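Local coordinates for phosphoserine aminotransferase SerC (Cytophaga hutchinsonii ATCC 33406, PDB 3FFR), which probably catalyses the pyridoxal-phosphate-dependent transfer of an amino group between glutamate and 3-phosphohydroxypyruvate, making phosphoserine on the route to serine, at residues 54-59 with 170-175; 134-139 with 145-150; 64-69 with 247-252; 200-205 with 226-231. One frame throughout, in Å; residues are numbered along the deposited sequence. Where two conformers were deposited one is given.

Contact 1 of 4, residues 54-59 with 170-175; sequences TLLELP and SSLPYP
Leu56 and Pro173 mark where the two backbones come nearest, with 7.2 Å between Leu56 CA and Pro173 CA, so side chains alone bridge the gap. No hydrogen bond crosses it. The contact is small, buried and purely apolar. Leu56 carries most of it. Its CB does not point straight at the loop, but CG anti to the carbonyl carbon (chi1 -62°) and an extended second torsion (chi2 178°) carry the branch toward segment 170-175. Leu56 and Leu172 meet tip to tip, with Leu56 CD1 3.6 Å from Leu172 CD2. Leu56 CD2 sits between the two loop residues, near Leu172 CD1 (3.8 Å) and Pro173 CB (4.0 Å). Leu172 was modelled in two conformers, so its distances hold for one of them. The side chains of Leu56 and Pro173 cross at about a right angle. Leu55 adds a looser touch from its CD2 to Pro173 CB at 4.4 Å. The peptide bond before Pro173 is cis; this turn probably lets Leu172 and Pro173 face the same leucine. Trp179 bonds Leu56 O through its NE1, and Ile203 of strand 200-205 packs on the Leu56 side chain. The loop between strands 163-167 and 184-188 thus offers its cis-proline turn to the C-terminal end of helix 39-55, which closes in a Schellman motif with Glu57 at positive phi.

Contact 2 of 4, residues 134-139 with 145-150; sequences ICLTHN and VSMPVE
Ser146 OG donates to Asn139 OD1 at 2.8 Å, in the plane of the amide carbonyl. Beside it Met147 N donates to His138 O at 2.9 Å, with an N-H...O angle of 156° and the donor above the carbonyl plane. His138 O also takes a CA-H...O contact from Ser146 CA at 3.0 Å. Asn139 CG lies anti to the backbone N (chi1 -156°), which brings the amide alongside Ser146. Ser299 OG is a second partner of OD1, while ND2 bonds Ser170 and Thr302. Replacing Asn139 with a leucine would probably leave Ser146 OG without its acceptor and break the link from this hairpin to the serine and threonine hydroxyls around it. A water donates to both Thr137 O, at 3.1 Å, and Val145 O, at 2.8 Å. Met147 O is buried with no polar partner; His138 CD2 lies 3.1 Å from it. The His138 ring is fixed at ND1 by Ser171 OG. Farther out, the selenium of Met147, a selenomethionine, packs against Leu136 CD2 at 4.1 Å. Asn139 and Ser146 form a non-hydrogen-bonded pair of a short antiparallel hairpin. It follows strand 133-137, which runs parallel between strands 85-90 and 163-167. Cys89 of strand 85-90 touches both Leu136 and Met147, and Pro148 is the N-cap of helix 149-152.

Contact 3 of 4, residues 64-69 with 247-252; sequences VLFLAS and MNIFLL
The ring of Phe66 is met by Ile249 and Leu252, which lie one turn apart on helix 246-262. Phe66 belongs to strand 62-67, an outermost strand of the large seven-stranded mixed sheet. This is a helix packed on a sheet face through one aromatic side chain. The backbones stay well apart, with 8.4 Å between Phe66 CA and Ile249 CA, and no hydrogen bond joins them. Phe66 CG is anti to the carbonyl carbon (chi1 -60°), and the ring projects from the strand into the gap. Ile249 comes from the helix over one ring face. Its CG1 lies above that face, and its CD1 approaches the Phe66 CD2 atom at 4.1 Å. The chains of Phe66 and Ile249 run oblique to each other. Leu252 meets another part of the ring, also at a slant. Its CG points anti to the backbone N (chi1 -172°), and one methyl extends toward the strand. The two residues thus touch different carbons of one ring. Tyr45 of helix 39-55 packs edge-to-face with Phe66, and Ala48 of that helix and Val201 of strand 200-205 also border it. The ends of the segments lie near the dimer interface: Ala68 touches Ala68 of the second subunit, and Met247 touches Pro196 of the second subunit. On the Leu252 side, the ring contact is made by Phe66 CE1 and Leu252 CD2, 4.0 Å apart.

Contact 4 of 4, residues 200-205 with 226-231; sequences GVWILN and HTIPSM
Ile228 CD1 is the tight point of this contact, touching both Trp202 and Leu204. It lies 3.6 Å from Trp202 CH2 and 3.6 Å from Leu204 CD1. Ile228 and Leu204 meet tip to tip, while Ile228 crosses the Trp202 side chain at about a right angle. Leu204 CG sits in the crowded position between backbone N and carbonyl carbon (chi1 74°). Its CD1 also lies over one face of the indole, 4.1 Å above the plane and offset toward the rim. Met231, a selenomethionine bent at chi3, brings its CE to 3.8 Å from Trp202 CZ3. The indole NE1 is bonded by Ser184 OG. Cutting Trp202 back to an alanine is likely to open a gap beside Ile228 and Met231, take away the indole face under Leu204 CD1 and leave Ser184 OG without its NE1 donor. The other side of the helix start is looser. Pro229 and Ser230 are partly exposed, and both border a polyether molecule, probably from the crystallisation liquor. Thr227 is the N-cap there, with Ser230 N donating to its OG1 at 3.0 Å. Val208 and Ile209 of helix 206-217 also pack on Ile228, and Ile77 of helix 70-81 touches Trp202. Strand 200-205 runs antiparallel to both neighbours, 62-67 and 184-188. A single reversed strand in an otherwise parallel seven-stranded sheet is characteristic of fold type I pyridoxal-phosphate enzymes.

All four contacts are buried, but their chemistry differs. Contacts 1, 3 and 4 are joined across their gaps by apolar side chains alone. Contact 2 is mainly polar and is tied to the loop of contact 1 through the hydroxyls of that loop, with Pro175 CB also packed on His138 NE2. Contacts 3 and 4 share neighbouring strands 62-67 and 200-205, joined by backbone bonds such as Leu65 O to Trp202 N. Their helices pack on opposite faces of this strand pair. Contact 1 adjoins the same strands through Ile203 and Val64. Contact 3 reaches the second subunit at its ends, whereas contact 4 has partly exposed residues at its helix start.

Contact 1 of 4, residues 54-59 with 170-175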
loop_
_atom_site.group_PDB
_atom_site.type_symbol
_atom_site.label_atom_id
_atom_site.label_comp_id
_atom_site.label_asym_id
_atom_site.label_seq_id
_atom_site.Cartn_x
_atom_site.Cartn_y
_atom_site.Cartn_z
ATOM N N THR A 54 -5.443 9.196 -20.771
ATOM C CA THR A 54 -5.045 10.095 -21.871
ATOM C C THR A 54 -3.606 9.769 -22.321
ATOM O O THR A 54 -3.301 9.554 -23.518
ATOM C CB THR A 54 -5.154 11.567 -21.438
ATOM O OG1 THR A 54 -6.501 11.852 -21.046
ATOM C CG2 THR A 54 -4.757 12.496 -22.578
ATOM N N LEU A 55 -2.729 9.678 -21.340
ATOM C CA LEU A 55 -1.299 9.463 -21.643
ATOM C C LEU A 55 -1.052 8.155 -22.368
ATOM O O LEU A 55 -0.187 8.060 -23.249
ATOM C CB LEU A 55 -0.483 9.467 -20.360
ATOM C CG LEU A 55 1.036 9.344 -20.509
ATOM C CD1 LEU A 55 1.563 10.637 -21.078
ATOM C CD2 LEU A 55 1.684 9.009 -19.125
ATOM N N LEU A 56 -1.788 7.140 -21.935
ATOM C CA LEU A 56 -1.630 5.782 -22.461
ATOM C C LEU A 56 -2.597 5.464 -23.589
ATOM O O LEU A 56 -2.597 4.380 -24.155
ATOM C CB LEU A 56 -1.747 4.757 -21.338
ATOM C CG LEU A 56 -0.660 4.889 -20.257
ATOM C CD1 LEU A 56 -0.896 3.821 -19.126
ATOM C CD2 LEU A 56 0.767 4.812 -20.860
ATOM N N GLU A 57 -3.410 6.442 -23.926
ATOM C CA GLU A 57 -4.375 6.305 -25.033
ATOM C C GLU A 57 -5.262 5.051 -24.887
ATOM O O GLU A 57 -5.495 4.278 -25.820
ATOM C CB GLU A 57 -3.655 6.340 -26.379
ATOM C CG GLU A 57 -2.841 7.624 -26.539
ATOM C CD GLU A 57 -1.999 7.663 -27.787
ATOM O OE1 GLU A 57 -2.464 7.261 -28.863
ATOM O OE2 GLU A 57 -0.856 8.117 -27.677
ATOM N N LEU A 58 -5.816 4.902 -23.707
ATOM C CA LEU A 58 -6.647 3.759 -23.413
ATOM C C LEU A 58 -8.042 3.893 -23.996
ATOM O O LEU A 58 -8.683 4.952 -23.885
ATOM C CB LEU A 58 -6.781 3.565 -21.912
ATOM C CG LEU A 58 -5.505 3.232 -21.129
ATOM C CD1 LEU A 58 -5.766 3.208 -19.603
ATOM C CD2 LEU A 58 -4.933 1.914 -21.631
ATOM N N PRO A 59 -8.539 2.806 -24.592
ATOM C CA PRO A 59 -9.897 2.850 -25.126
ATOM C C PRO A 59 -10.965 2.655 -24.071
ATOM O O PRO A 59 -10.681 2.339 -22.905
ATOM C CB PRO A 59 -9.933 1.711 -26.123
ATOM C CG PRO A 59 -8.883 0.781 -25.716
ATOM C CD PRO A 59 -7.845 1.552 -24.900
ATOM N N SER A 170 8.664 -1.891 -15.085
ATOM C CA SER A 170 9.927 -1.145 -15.226
ATOM C C SER A 170 10.095 -0.518 -16.593
ATOM O O SER A 170 11.214 -0.165 -17.013
ATOM C CB SER A 170 11.123 -2.015 -14.847
ATOM O OG SER A 170 11.174 -3.179 -15.667
ATOM N N SER A 171 8.983 -0.346 -17.302
ATOM C CA SER A 171 9.047 0.267 -18.641
ATOM C C SER A 171 7.965 1.291 -18.997
ATOM O O SER A 171 8.254 2.263 -19.683
ATOM C CB SER A 171 9.089 -0.817 -19.712
ATOM O OG SER A 171 7.960 -1.657 -19.623
ATOM N N LEU A 172 6.705 1.052 -18.620
ATOM C CA LEU A 172 5.624 1.996 -18.949
ATOM C C LEU A 172 6.059 3.366 -18.412
ATOM O O LEU A 172 6.518 3.460 -17.273
ATOM C CB LEU A 172 4.287 1.515 -18.347
ATOM C CG LEU A 172 2.975 2.077 -18.885
ATOM C CD1 LEU A 172 2.769 1.661 -20.335
ATOM C CD2 LEU A 172 1.786 1.608 -18.026
ATOM N N PRO A 173 5.851 4.453 -19.192
ATOM C CA PRO A 173 5.157 4.562 -20.465
ATOM C C PRO A 173 5.919 4.431 -21.775
ATOM O O PRO A 173 5.457 4.942 -22.796
ATOM C CB PRO A 173 4.578 5.977 -20.367
ATOM C CG PRO A 173 5.656 6.771 -19.636
ATOM C CD PRO A 173 6.260 5.775 -18.669
ATOM N N TYR A 174 7.061 3.749 -21.764
ATOM C CA TYR A 174 7.857 3.540 -22.992
ATOM C C TYR A 174 7.125 2.689 -24.069
ATOM O O TYR A 174 6.916 3.145 -25.200
ATOM C CB TYR A 174 9.251 3.017 -22.701
ATOM C CG TYR A 174 9.996 2.893 -23.992
ATOM C CD1 TYR A 174 10.404 4.032 -24.691
ATOM C CD2 TYR A 174 10.244 1.639 -24.555
ATOM C CE1 TYR A 174 11.060 3.908 -25.938
ATOM C CE2 TYR A 174 10.888 1.510 -25.775
ATOM C CZ TYR A 174 11.297 2.632 -26.471
ATOM O OH TYR A 174 11.949 2.456 -27.699
ATOM N N PRO A 175 6.784 1.429 -23.755
ATOM C CA PRO A 175 6.023 0.699 -24.777
ATOM C C PRO A 175 4.705 1.337 -25.118
ATOM O O PRO A 175 4.023 1.880 -24.255
ATOM C CB PRO A 175 5.762 -0.650 -24.116
ATOM C CG PRO A 175 5.826 -0.362 -22.626
ATOM C CD PRO A 175 6.919 0.640 -22.520
#

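Contact 2 of 4, residues 134-139 with 145-150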
loop_
_atom_site.group_PDB
_atom_site.type_symbol
_atom_site.label_atom_id
_atom_site.label_comp_id
_atom_site.label_asym_id
_atom_site.label_seq_id
_atom_site.Cartn_x
_atom_site.Cartn_y
_atom_site.Cartn_z
ATOM N N ILE A 134 -2.387 -15.633 -20.086
ATOM C CA ILE A 134 -1.016 -15.577 -20.610
ATOM C C ILE A 134 -0.365 -14.395 -19.897
ATOM O O ILE A 134 -0.817 -13.266 -20.009
ATOM C CB ILE A 134 -0.977 -15.361 -22.150
ATOM C CG1 ILE A 134 -1.508 -16.600 -22.879
ATOM C CG2 ILE A 134 0.442 -15.036 -22.649
ATOM C CD1 ILE A 134 -1.948 -16.325 -24.318
ATOM N N CYS A 135 0.745 -14.669 -19.239
ATOM C CA CYS A 135 1.491 -13.649 -18.473
ATOM C C CYS A 135 2.842 -13.388 -19.125
ATOM O O CYS A 135 3.726 -14.245 -19.160
ATOM C CB CYS A 135 1.701 -14.080 -17.036
ATOM S SG CYS A 135 0.167 -14.326 -16.103
ATOM N N LEU A 136 2.947 -12.165 -19.630
ATOM C CA LEU A 136 4.105 -11.702 -20.348
ATOM C C LEU A 136 4.777 -10.608 -19.563
ATOM O O LEU A 136 4.114 -9.851 -18.873
ATOM C CB LEU A 136 3.673 -11.139 -21.711
ATOM C CG LEU A 136 2.882 -12.119 -22.597
ATOM C CD1 LEU A 136 2.415 -11.445 -23.916
ATOM C CD2 LEU A 136 3.682 -13.411 -22.842
ATOM N N THR A 137 6.090 -10.530 -19.696
ATOM C CA THR A 137 6.840 -9.469 -19.006
ATOM C C THR A 137 7.501 -8.598 -20.046
ATOM O O THR A 137 8.447 -9.035 -20.738
ATOM C CB THR A 137 7.833 -10.068 -18.039
ATOM O OG1 THR A 137 7.117 -10.769 -16.999
ATOM C CG2 THR A 137 8.714 -8.994 -17.422
ATOM N N HIS A 138 7.007 -7.372 -20.182
ATOM C CA HIS A 138 7.564 -6.482 -21.220
ATOM C C HIS A 138 9.018 -6.151 -20.940
ATOM O O HIS A 138 9.854 -6.029 -21.851
ATOM C CB HIS A 138 6.764 -5.177 -21.393
ATOM C CG HIS A 138 7.464 -4.214 -22.278
ATOM N ND1 HIS A 138 8.300 -3.219 -21.782
ATOM C CD2 HIS A 138 7.629 -4.214 -23.619
ATOM C CE1 HIS A 138 8.876 -2.609 -22.798
ATOM N NE2 HIS A 138 8.498 -3.204 -23.924
ATOM N N ASN A 139 9.331 -5.989 -19.663
ATOM C CA ASN A 139 10.685 -5.604 -19.233
ATOM C C ASN A 139 11.144 -6.387 -18.008
ATOM O O ASN A 139 10.652 -6.154 -16.888
ATOM C CB ASN A 139 10.768 -4.092 -18.999
ATOM C CG ASN A 139 12.198 -3.559 -19.121
ATOM O OD1 ASN A 139 12.815 -3.627 -20.216
ATOM N ND2 ASN A 139 12.743 -3.052 -18.030
ATOM N N VAL A 145 16.194 -7.665 -20.308
ATOM C CA VAL A 145 15.565 -8.151 -21.531
ATOM C C VAL A 145 14.118 -7.695 -21.650
ATOM O O VAL A 145 13.322 -7.806 -20.715
ATOM C CB VAL A 145 15.595 -9.698 -21.634
ATOM C CG1 VAL A 145 14.827 -10.211 -22.937
ATOM C CG2 VAL A 145 17.077 -10.242 -21.624
ATOM N N SER A 146 13.791 -7.170 -22.822
ATOM C CA SER A 146 12.412 -6.787 -23.144
ATOM C C SER A 146 11.775 -7.748 -24.112
ATOM O O SER A 146 12.443 -8.480 -24.830
ATOM C CB SER A 146 12.340 -5.386 -23.756
ATOM O OG SER A 146 12.842 -4.363 -22.901
HETATM N N MSE A 147 10.452 -7.740 -24.081
HETATM C CA MSE A 147 9.606 -8.397 -25.095
HETATM C C MSE A 147 8.897 -7.254 -25.833
HETATM O O MSE A 147 7.885 -6.731 -25.351
HETATM C CB MSE A 147 8.567 -9.331 -24.518
HETATM C CG MSE A 147 7.818 -10.021 -25.628
HETATM SE SE MSE A 147 6.432 -11.238 -25.032
HETATM C CE MSE A 147 7.504 -12.880 -24.848
ATOM N N PRO A 148 9.438 -6.831 -26.983
ATOM C CA PRO A 148 8.841 -5.708 -27.710
ATOM C C PRO A 148 7.372 -5.928 -28.063
ATOM O O PRO A 148 6.922 -7.052 -28.164
ATOM C CB PRO A 148 9.677 -5.627 -28.957
ATOM C CG PRO A 148 11.001 -6.109 -28.539
ATOM C CD PRO A 148 10.696 -7.272 -27.628
ATOM N N VAL A 149 6.659 -4.822 -28.244
ATOM C CA VAL A 149 5.217 -4.872 -28.511
ATOM C C VAL A 149 4.883 -5.760 -29.703
ATOM O O VAL A 149 3.905 -6.502 -29.672
ATOM C CB VAL A 149 4.620 -3.444 -28.626
ATOM C CG1 VAL A 149 3.171 -3.469 -29.143
ATOM C CG2 VAL A 149 4.673 -2.745 -27.229
ATOM N N GLU A 150 5.731 -5.738 -30.731
ATOM C CA GLU A 150 5.459 -6.539 -31.921
ATOM C C GLU A 150 5.465 -8.021 -31.565
ATOM O O GLU A 150 4.714 -8.811 -32.134
ATOM C CB GLU A 150 6.435 -6.241 -33.083
ATOM C CG GLU A 150 7.896 -6.541 -32.803
ATOM C CD GLU A 150 8.787 -6.216 -33.996
ATOM O OE1 GLU A 150 8.234 -5.931 -35.086
ATOM O OE2 GLU A 150 10.028 -6.257 -33.837
HETATM O O HOH W 1 11.453 -9.810 -21.053
#

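Contact 3 of 4, residues 64-69 with 247-252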
loop_
_atom_site.group_PDB
_atom_site.type_symbol
_atom_site.label_atom_id
_atom_site.label_comp_id
_atom_site.label_asym_id
_atom_site.label_seq_id
_atom_site.Cartn_x
_atom_site.Cartn_y
_atom_site.Cartn_z
ATOM N N VAL A 64 -8.931 1.693 -15.028
ATOM C CA VAL A 64 -7.719 1.881 -14.263
ATOM C C VAL A 64 -8.073 1.616 -12.812
ATOM O O VAL A 64 -9.013 2.225 -12.303
ATOM C CB VAL A 64 -7.205 3.345 -14.377
ATOM C CG1 VAL A 64 -6.082 3.627 -13.359
ATOM C CG2 VAL A 64 -6.723 3.678 -15.770
ATOM N N LEU A 65 -7.322 0.729 -12.158
ATOM C CA LEU A 65 -7.500 0.413 -10.738
ATOM C C LEU A 65 -6.211 0.641 -9.959
ATOM O O LEU A 65 -5.113 0.357 -10.431
ATOM C CB LEU A 65 -7.968 -1.040 -10.497
ATOM C CG LEU A 65 -9.259 -1.425 -11.237
ATOM C CD1 LEU A 65 -9.550 -2.923 -10.934
ATOM C CD2 LEU A 65 -10.463 -0.513 -10.842
ATOM N N PHE A 66 -6.384 1.185 -8.763
ATOM C CA PHE A 66 -5.269 1.428 -7.861
ATOM C C PHE A 66 -5.166 0.413 -6.713
ATOM O O PHE A 66 -6.142 0.128 -6.005
ATOM C CB PHE A 66 -5.325 2.823 -7.257
ATOM C CG PHE A 66 -5.281 3.934 -8.273
ATOM C CD1 PHE A 66 -4.206 4.082 -9.145
ATOM C CD2 PHE A 66 -6.325 4.819 -8.373
ATOM C CE1 PHE A 66 -4.175 5.114 -10.075
ATOM C CE2 PHE A 66 -6.295 5.857 -9.305
ATOM C CZ PHE A 66 -5.236 5.992 -10.160
ATOM N N LEU A 67 -3.955 -0.122 -6.583
ATOM C CA LEU A 67 -3.584 -1.104 -5.548
ATOM C C LEU A 67 -2.300 -0.659 -4.835
ATOM O O LEU A 67 -1.795 0.451 -5.061
ATOM C CB LEU A 67 -3.479 -2.526 -6.087
ATOM C CG LEU A 67 -4.755 -3.060 -6.768
ATOM C CD1 LEU A 67 -4.931 -2.573 -8.203
ATOM C CD2 LEU A 67 -4.806 -4.631 -6.710
ATOM N N ALA A 68 -1.741 -1.529 -3.996
ATOM C CA ALA A 68 -0.611 -1.094 -3.134
ATOM C C ALA A 68 0.743 -1.257 -3.784
ATOM O O ALA A 68 1.694 -0.553 -3.469
ATOM C CB ALA A 68 -0.632 -1.885 -1.802
ATOM N N SER A 69 0.842 -2.264 -4.656
ATOM C CA SER A 69 2.126 -2.630 -5.284
ATOM C C SER A 69 1.890 -3.493 -6.508
ATOM O O SER A 69 0.779 -3.999 -6.715
ATOM C CB SER A 69 2.976 -3.461 -4.269
ATOM O OG SER A 69 2.311 -4.664 -3.895
HETATM N N MSE A 247 -1.456 10.274 -1.132
HETATM C CA MSE A 247 -0.279 11.091 -1.452
HETATM C C MSE A 247 0.208 10.707 -2.836
HETATM O O MSE A 247 0.457 11.570 -3.719
HETATM C CB MSE A 247 0.855 10.979 -0.418
HETATM C CG MSE A 247 0.416 11.315 1.005
HETATM SE SE MSE A 247 -0.181 13.169 1.208
HETATM C CE MSE A 247 1.455 14.053 1.449
ATOM N N ASN A 248 0.359 9.394 -3.057
ATOM C CA ASN A 248 0.831 8.926 -4.357
ATOM C C ASN A 248 -0.189 9.097 -5.473
ATOM O O ASN A 248 0.179 9.314 -6.618
ATOM C CB ASN A 248 1.386 7.498 -4.364
ATOM C CG ASN A 248 2.878 7.454 -4.147
ATOM O OD1 ASN A 248 3.546 8.489 -4.020
ATOM N ND2 ASN A 248 3.430 6.223 -4.098
ATOM N N ILE A 249 -1.469 8.946 -5.164
ATOM C CA ILE A 249 -2.501 9.176 -6.203
ATOM C C ILE A 249 -2.420 10.652 -6.631
ATOM O O ILE A 249 -2.510 10.998 -7.812
ATOM C CB ILE A 249 -3.916 8.766 -5.716
ATOM C CG1 ILE A 249 -3.948 7.230 -5.536
ATOM C CG2 ILE A 249 -4.989 9.191 -6.742
ATOM C CD1 ILE A 249 -5.234 6.678 -4.835
ATOM N N PHE A 250 -2.203 11.519 -5.646
ATOM C CA PHE A 250 -2.051 12.958 -5.907
ATOM C C PHE A 250 -0.824 13.218 -6.769
ATOM O O PHE A 250 -0.871 13.885 -7.819
ATOM C CB PHE A 250 -1.905 13.733 -4.595
ATOM C CG PHE A 250 -1.723 15.212 -4.773
ATOM C CD1 PHE A 250 -2.831 16.037 -4.970
ATOM C CD2 PHE A 250 -0.473 15.789 -4.689
ATOM C CE1 PHE A 250 -2.684 17.404 -5.102
ATOM C CE2 PHE A 250 -0.323 17.161 -4.831
ATOM C CZ PHE A 250 -1.435 17.960 -5.040
ATOM N N LEU A 251 0.297 12.672 -6.327
ATOM C CA LEU A 251 1.552 12.892 -7.038
ATOM C C LEU A 251 1.479 12.310 -8.445
ATOM O O LEU A 251 2.011 12.884 -9.395
ATOM C CB LEU A 251 2.744 12.286 -6.284
ATOM C CG LEU A 251 3.143 12.911 -4.949
ATOM C CD1 LEU A 251 4.261 12.039 -4.346
ATOM C CD2 LEU A 251 3.585 14.405 -5.110
ATOM N N LEU A 252 0.812 11.169 -8.575
ATOM C CA LEU A 252 0.686 10.531 -9.893
ATOM C C LEU A 252 -0.092 11.413 -10.892
ATOM O O LEU A 252 0.261 11.538 -12.073
ATOM C CB LEU A 252 0.070 9.125 -9.810
ATOM C CG LEU A 252 0.066 8.297 -11.104
ATOM C CD1 LEU A 252 1.485 8.067 -11.688
ATOM C CD2 LEU A 252 -0.668 6.953 -10.869
#

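Contact 4 of 4, residues 200-205 with 226-231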
loop_
_atom_site.group_PDB
_atom_site.type_symbol
_atom_site.label_atom_id
_atom_site.label_comp_id
_atom_site.label_asym_id
_atom_site.label_seq_id
_atom_site.Cartn_x
_atom_site.Cartn_y
_atom_site.Cartn_z
ATOM N N GLY A 200 0.440 0.681 -6.786
ATOM C CA GLY A 200 0.327 -0.161 -7.961
ATOM C C GLY A 200 -0.851 0.272 -8.797
ATOM O O GLY A 200 -1.859 0.785 -8.277
ATOM N N VAL A 201 -0.704 0.106 -10.112
ATOM C CA VAL A 201 -1.737 0.438 -11.073
ATOM C C VAL A 201 -2.020 -0.732 -12.011
ATOM O O VAL A 201 -1.125 -1.261 -12.680
ATOM C CB VAL A 201 -1.354 1.700 -11.912
ATOM C CG1 VAL A 201 -2.503 2.111 -12.800
ATOM C CG2 VAL A 201 -0.977 2.919 -10.974
ATOM N N TRP A 202 -3.279 -1.132 -12.011
ATOM C CA TRP A 202 -3.784 -2.254 -12.809
ATOM C C TRP A 202 -4.750 -1.723 -13.854
ATOM O O TRP A 202 -5.811 -1.242 -13.550
ATOM C CB TRP A 202 -4.426 -3.301 -11.889
ATOM C CG TRP A 202 -4.812 -4.599 -12.520
ATOM C CD1 TRP A 202 -4.472 -5.046 -13.767
ATOM C CD2 TRP A 202 -5.480 -5.698 -11.872
ATOM N NE1 TRP A 202 -4.984 -6.295 -13.971
ATOM C CE2 TRP A 202 -5.587 -6.737 -12.821
ATOM C CE3 TRP A 202 -6.042 -5.876 -10.610
ATOM C CZ2 TRP A 202 -6.225 -7.960 -12.542
ATOM C CZ3 TRP A 202 -6.679 -7.095 -10.328
ATOM C CH2 TRP A 202 -6.779 -8.109 -11.290
ATOM N N ILE A 203 -4.314 -1.814 -15.096
ATOM C CA ILE A 203 -5.103 -1.411 -16.251
ATOM C C ILE A 203 -5.682 -2.698 -16.835
ATOM O O ILE A 203 -4.947 -3.651 -17.129
ATOM C CB ILE A 203 -4.211 -0.670 -17.267
ATOM C CG1 ILE A 203 -3.788 0.701 -16.674
ATOM C CG2 ILE A 203 -4.920 -0.528 -18.622
ATOM C CD1 ILE A 203 -2.754 1.415 -17.498
ATOM N N LEU A 204 -7.001 -2.745 -16.961
ATOM C CA LEU A 204 -7.643 -3.993 -17.393
ATOM C C LEU A 204 -8.899 -3.739 -18.176
ATOM O O LEU A 204 -9.563 -2.735 -17.997
ATOM C CB LEU A 204 -7.976 -4.867 -16.169
ATOM C CG LEU A 204 -9.155 -4.487 -15.229
ATOM C CD1 LEU A 204 -9.329 -5.573 -14.162
ATOM C CD2 LEU A 204 -9.015 -3.077 -14.554
ATOM N N ASN A 205 -9.206 -4.686 -19.040
ATOM C CA ASN A 205 -10.385 -4.573 -19.891
ATOM C C ASN A 205 -11.605 -5.373 -19.452
ATOM O O ASN A 205 -11.663 -6.084 -18.423
ATOM C CB ASN A 205 -10.046 -4.843 -21.377
ATOM C CG ASN A 205 -9.839 -6.331 -21.687
ATOM O OD1 ASN A 205 -10.016 -7.180 -20.827
ATOM N ND2 ASN A 205 -9.458 -6.640 -22.929
ATOM N N HIS A 226 -10.055 -6.429 -2.480
ATOM C CA HIS A 226 -9.472 -6.245 -3.796
ATOM C C HIS A 226 -9.885 -7.258 -4.847
ATOM O O HIS A 226 -9.099 -7.624 -5.721
ATOM C CB HIS A 226 -7.960 -5.972 -3.788
ATOM C CG HIS A 226 -7.608 -4.563 -3.381
ATOM N ND1 HIS A 226 -6.314 -4.151 -3.107
ATOM C CD2 HIS A 226 -8.397 -3.486 -3.175
ATOM C CE1 HIS A 226 -6.326 -2.866 -2.787
ATOM N NE2 HIS A 226 -7.586 -2.446 -2.789
ATOM N N THR A 227 -11.135 -7.694 -4.766
ATOM C CA THR A 227 -11.709 -8.386 -5.899
ATOM C C THR A 227 -11.892 -7.318 -6.962
ATOM O O THR A 227 -12.033 -6.126 -6.657
ATOM C CB THR A 227 -13.086 -9.038 -5.641
ATOM O OG1 THR A 227 -14.115 -8.025 -5.476
ATOM C CG2 THR A 227 -13.011 -9.992 -4.429
ATOM N N ILE A 228 -11.915 -7.742 -8.230
ATOM C CA ILE A 228 -12.187 -6.795 -9.300
ATOM C C ILE A 228 -13.549 -6.075 -9.104
ATOM O O ILE A 228 -13.620 -4.857 -9.204
ATOM C CB ILE A 228 -12.037 -7.440 -10.704
ATOM C CG1 ILE A 228 -10.532 -7.616 -10.996
ATOM C CG2 ILE A 228 -12.657 -6.537 -11.805
ATOM C CD1 ILE A 228 -10.268 -8.475 -12.230
ATOM N N PRO A 229 -14.637 -6.809 -8.824
ATOM C CA PRO A 229 -15.915 -6.113 -8.634
ATOM C C PRO A 229 -15.914 -5.107 -7.502
ATOM O O PRO A 229 -16.507 -4.031 -7.617
ATOM C CB PRO A 229 -16.890 -7.259 -8.393
ATOM C CG PRO A 229 -16.310 -8.368 -9.213
ATOM C CD PRO A 229 -14.841 -8.261 -8.946
ATOM N N SER A 230 -15.215 -5.440 -6.441
ATOM C CA SER A 230 -15.102 -4.534 -5.290
ATOM C C SER A 230 -14.408 -3.231 -5.723
ATOM O O SER A 230 -14.883 -2.132 -5.476
ATOM C CB SER A 230 -14.399 -5.203 -4.121
ATOM O OG SER A 230 -14.099 -4.273 -3.082
HETATM N N MSE A 231 -13.276 -3.380 -6.402
HETATM C CA MSE A 231 -12.483 -2.223 -6.836
HETATM C C MSE A 231 -13.214 -1.392 -7.885
HETATM O O MSE A 231 -13.147 -0.138 -7.879
HETATM C CB MSE A 231 -11.115 -2.676 -7.354
HETATM C CG MSE A 231 -10.180 -3.186 -6.260
HETATM SE SE MSE A 231 -8.420 -3.554 -6.903
HETATM C CE MSE A 231 -8.830 -5.136 -7.946
#